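Long-range contact in porin (Rhodobacter capsulatus, PDB 2POR), which forms trimeric outer-membrane channels through which small hydrophilic solutes up to about 0.6 kDa diffuse passively: residues R24-S32 and G42-S50. Numbering follows the deposited sequence. Where two conformers were deposited one is given.
Sequences RSRVLFTMS and GASFKAHES
A beta hairpin of the 16-stranded porin barrel joins strands 19-34 and 40-46, pairing Phe-29 with Phe-45 and Met-31 with Ala-43 as antiparallel hydrogen-bonded pairs. Phe-29 N reaches Phe-45 O over 3.0 Å in a nearly straight bond (170°), whereas the return bond from Phe-45 N to Phe-29 O is weak. On the face of the two phenylalanines the packing is apolar, as suits a subunit interface: Met-31 packs on Phe-301 of a neighbouring subunit. The phenyl rings meet obliquely, planes 52° apart, with Phe-29 CD2 3.7 Å from Phe-45 CE1. Beside them the thioether of flexible Met-31 turns about CG-SD (chi3 -79°), bringing CE to 3.6 Å from Ala-43 CB; the small alanine leaves room.

The other face is mixed, Leu-28 CD1 lying beside Phe-45 O among polar chains. The Lys-46 methylenes pass over one face of the Arg-26 guanidinium, CE 3.8 Å from NH1, while Arg-24 NH2 lies over the opposite face. Asp-7 pairs with Arg-26 NE and probably eases this gathering of positive charge. With an alanine in place of Arg-26, Asp-7 would probably lose its salt-bridge mate and the Lys-46 methylenes their cover.

Beyond Lys-46 the chain turns into a 3-10 segment that a water links to Val-27: it accepts from His-48 N, more weakly from Val-27 N, and lies in the imidazole plane 2.8 Å from His-48 ND1.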
loop_
_atom_site.group_PDB
_atom_site.type_symbol
_atom_site.label_atom_id
_atom_site.label_comp_id
_atom_site.label_asym_id
_atom_site.label_seq_id
_atom_site.Cartn_x
_atom_site.Cartn_y
_atom_site.Cartn_z
ATOM N N ARG A 24 -0.059 15.457 5.027
ATOM C CA ARG A 24 -0.331 14.064 4.724
ATOM C C ARG A 24 -1.674 13.995 3.995
ATOM O O ARG A 24 -2.427 14.966 4.046
ATOM C CB ARG A 24 -0.489 13.193 5.957
ATOM C CG ARG A 24 -1.646 13.367 6.856
ATOM C CD ARG A 24 -1.704 12.235 7.799
ATOM N NE ARG A 24 -2.913 12.438 8.589
ATOM C CZ ARG A 24 -3.218 11.858 9.744
ATOM N NH1 ARG A 24 -2.411 11.007 10.368
ATOM N NH2 ARG A 24 -4.429 12.076 10.249
ATOM N N SER A 25 -1.992 12.894 3.354
ATOM C CA SER A 25 -3.325 12.651 2.836
ATOM C C SER A 25 -3.556 11.173 3.036
ATOM O O SER A 25 -2.616 10.353 3.034
ATOM C CB SER A 25 -3.437 13.060 1.348
ATOM O OG SER A 25 -2.449 12.600 0.472
ATOM N N ARG A 26 -4.813 10.766 3.264
ATOM C CA ARG A 26 -5.206 9.380 3.524
ATOM C C ARG A 26 -6.534 9.093 2.787
ATOM O O ARG A 26 -7.282 10.044 2.505
ATOM C CB ARG A 26 -5.438 9.149 5.019
ATOM C CG ARG A 26 -4.217 9.593 5.828
ATOM C CD ARG A 26 -4.321 9.130 7.246
ATOM N NE ARG A 26 -5.502 9.678 7.835
ATOM C CZ ARG A 26 -5.944 9.340 9.035
ATOM N NH1 ARG A 26 -5.332 8.467 9.810
ATOM N NH2 ARG A 26 -7.090 9.857 9.471
ATOM N N VAL A 27 -6.828 7.842 2.474
ATOM C CA VAL A 27 -8.088 7.411 1.858
ATOM C C VAL A 27 -8.578 6.287 2.756
ATOM O O VAL A 27 -7.771 5.450 3.212
ATOM C CB VAL A 27 -7.848 6.911 0.417
ATOM C CG1 VAL A 27 -9.015 6.113 -0.157
ATOM C CG2 VAL A 27 -7.643 8.154 -0.431
ATOM N N LEU A 28 -9.888 6.308 3.057
ATOM C CA LEU A 28 -10.553 5.264 3.803
ATOM C C LEU A 28 -11.499 4.459 2.894
ATOM O O LEU A 28 -12.267 5.003 2.099
ATOM C CB LEU A 28 -11.313 5.904 4.975
ATOM C CG LEU A 28 -12.220 4.995 5.808
ATOM C CD1 LEU A 28 -11.444 3.977 6.639
ATOM C CD2 LEU A 28 -12.986 5.875 6.744
ATOM N N PHE A 29 -11.405 3.141 2.922
ATOM C CA PHE A 29 -12.290 2.230 2.206
ATOM C C PHE A 29 -13.338 1.798 3.206
ATOM O O PHE A 29 -12.947 1.253 4.247
ATOM C CB PHE A 29 -11.577 0.975 1.749
ATOM C CG PHE A 29 -10.454 1.276 0.786
ATOM C CD1 PHE A 29 -10.725 1.656 -0.504
ATOM C CD2 PHE A 29 -9.133 1.186 1.210
ATOM C CE1 PHE A 29 -9.685 1.952 -1.365
ATOM C CE2 PHE A 29 -8.095 1.480 0.349
ATOM C CZ PHE A 29 -8.367 1.867 -0.941
ATOM N N THR A 30 -14.653 2.020 2.991
ATOM C CA THR A 30 -15.686 1.519 3.910
ATOM C C THR A 30 -16.513 0.519 3.144
ATOM O O THR A 30 -17.020 0.834 2.065
ATOM C CB THR A 30 -16.565 2.616 4.367
ATOM O OG1 THR A 30 -15.750 3.565 5.026
ATOM C CG2 THR A 30 -17.596 2.119 5.306
ATOM N N MET A 31 -16.612 -0.704 3.624
ATOM C CA MET A 31 -17.288 -1.757 2.901
ATOM C C MET A 31 -18.471 -2.189 3.711
ATOM O O MET A 31 -18.382 -2.243 4.942
ATOM C CB MET A 31 -16.356 -2.934 2.682
ATOM C CG MET A 31 -15.160 -2.469 1.862
ATOM S SD MET A 31 -14.162 -3.830 1.272
ATOM C CE MET A 31 -13.290 -4.174 2.748
ATOM N N SER A 32 -19.627 -2.455 3.082
ATOM C CA SER A 32 -20.829 -2.826 3.849
ATOM C C SER A 32 -21.767 -3.741 3.073
ATOM O O SER A 32 -21.647 -3.835 1.829
ATOM C CB SER A 32 -21.597 -1.560 4.282
ATOM O OG SER A 32 -21.738 -0.689 3.170
ATOM N N GLY A 42 -19.508 -5.581 7.651
ATOM C CA GLY A 42 -18.708 -4.594 6.973
ATOM C C GLY A 42 -17.224 -4.787 7.317
ATOM O O GLY A 42 -16.891 -5.720 8.050
ATOM N N ALA A 43 -16.408 -3.910 6.771
ATOM C CA ALA A 43 -14.972 -3.906 7.004
ATOM C C ALA A 43 -14.457 -2.529 6.609
ATOM O O ALA A 43 -15.061 -1.841 5.770
ATOM C CB ALA A 43 -14.315 -4.978 6.140
ATOM N N SER A 44 -13.397 -1.984 7.212
ATOM C CA SER A 44 -12.796 -0.774 6.694
ATOM C C SER A 44 -11.305 -0.750 7.062
ATOM O O SER A 44 -10.916 -1.393 8.044
ATOM C CB SER A 44 -13.451 0.471 7.276
ATOM O OG SER A 44 -13.489 0.457 8.672
ATOM N N PHE A 45 -10.539 -0.020 6.282
ATOM C CA PHE A 45 -9.131 0.221 6.547
ATOM C C PHE A 45 -8.703 1.355 5.646
ATOM O O PHE A 45 -9.412 1.657 4.671
ATOM C CB PHE A 45 -8.313 -1.055 6.261
ATOM C CG PHE A 45 -8.286 -1.601 4.851
ATOM C CD1 PHE A 45 -7.350 -1.155 3.932
ATOM C CD2 PHE A 45 -9.210 -2.574 4.470
ATOM C CE1 PHE A 45 -7.347 -1.680 2.632
ATOM C CE2 PHE A 45 -9.196 -3.086 3.176
ATOM C CZ PHE A 45 -8.270 -2.644 2.248
ATOM N N LYS A 46 -7.571 2.016 5.933
ATOM C CA LYS A 46 -7.096 3.112 5.122
ATOM C C LYS A 46 -6.085 2.615 4.145
ATOM O O LYS A 46 -5.497 1.544 4.339
ATOM C CB LYS A 46 -6.479 4.204 5.965
ATOM C CG LYS A 46 -7.510 4.680 6.963
ATOM C CD LYS A 46 -7.133 5.959 7.648
ATOM C CE LYS A 46 -8.202 6.322 8.663
ATOM N NZ LYS A 46 -8.197 5.387 9.770
ATOM N N ALA A 47 -5.815 3.369 3.100
ATOM C CA ALA A 47 -5.005 2.882 2.019
ATOM C C ALA A 47 -3.572 2.590 2.532
ATOM O O ALA A 47 -2.939 1.616 2.102
ATOM C CB ALA A 47 -4.907 3.931 0.929
ATOM N N HIS A 48 -3.022 3.406 3.425
ATOM C CA HIS A 48 -1.648 3.180 3.922
ATOM C C HIS A 48 -1.573 1.962 4.827
ATOM O O HIS A 48 -0.472 1.527 5.142
ATOM C CB HIS A 48 -1.142 4.439 4.668
ATOM C CG HIS A 48 -1.823 4.743 5.981
ATOM N ND1 HIS A 48 -3.001 5.312 6.212
ATOM C CD2 HIS A 48 -1.298 4.433 7.208
ATOM C CE1 HIS A 48 -3.212 5.361 7.501
ATOM N NE2 HIS A 48 -2.170 4.826 8.102
ATOM N N GLU A 49 -2.715 1.364 5.202
ATOM C CA GLU A 49 -2.805 0.226 6.075
ATOM C C GLU A 49 -3.132 -0.989 5.271
ATOM O O GLU A 49 -3.428 -2.023 5.890
ATOM C CB GLU A 49 -3.926 0.269 7.072
ATOM C CG GLU A 49 -3.991 1.533 7.861
ATOM C CD GLU A 49 -5.190 1.576 8.803
ATOM O OE1 GLU A 49 -6.333 1.319 8.415
ATOM O OE2 GLU A 49 -4.968 1.891 9.964
ATOM N N SER A 50 -3.107 -0.956 3.939
ATOM C CA SER A 50 -3.589 -2.110 3.206
ATOM C C SER A 50 -2.796 -3.396 3.430
ATOM O O SER A 50 -3.409 -4.472 3.463
ATOM C CB SER A 50 -3.567 -1.829 1.720
ATOM O OG SER A 50 -4.202 -0.621 1.344
HETATM O O HOH W 1 -4.224 6.159 3.787
#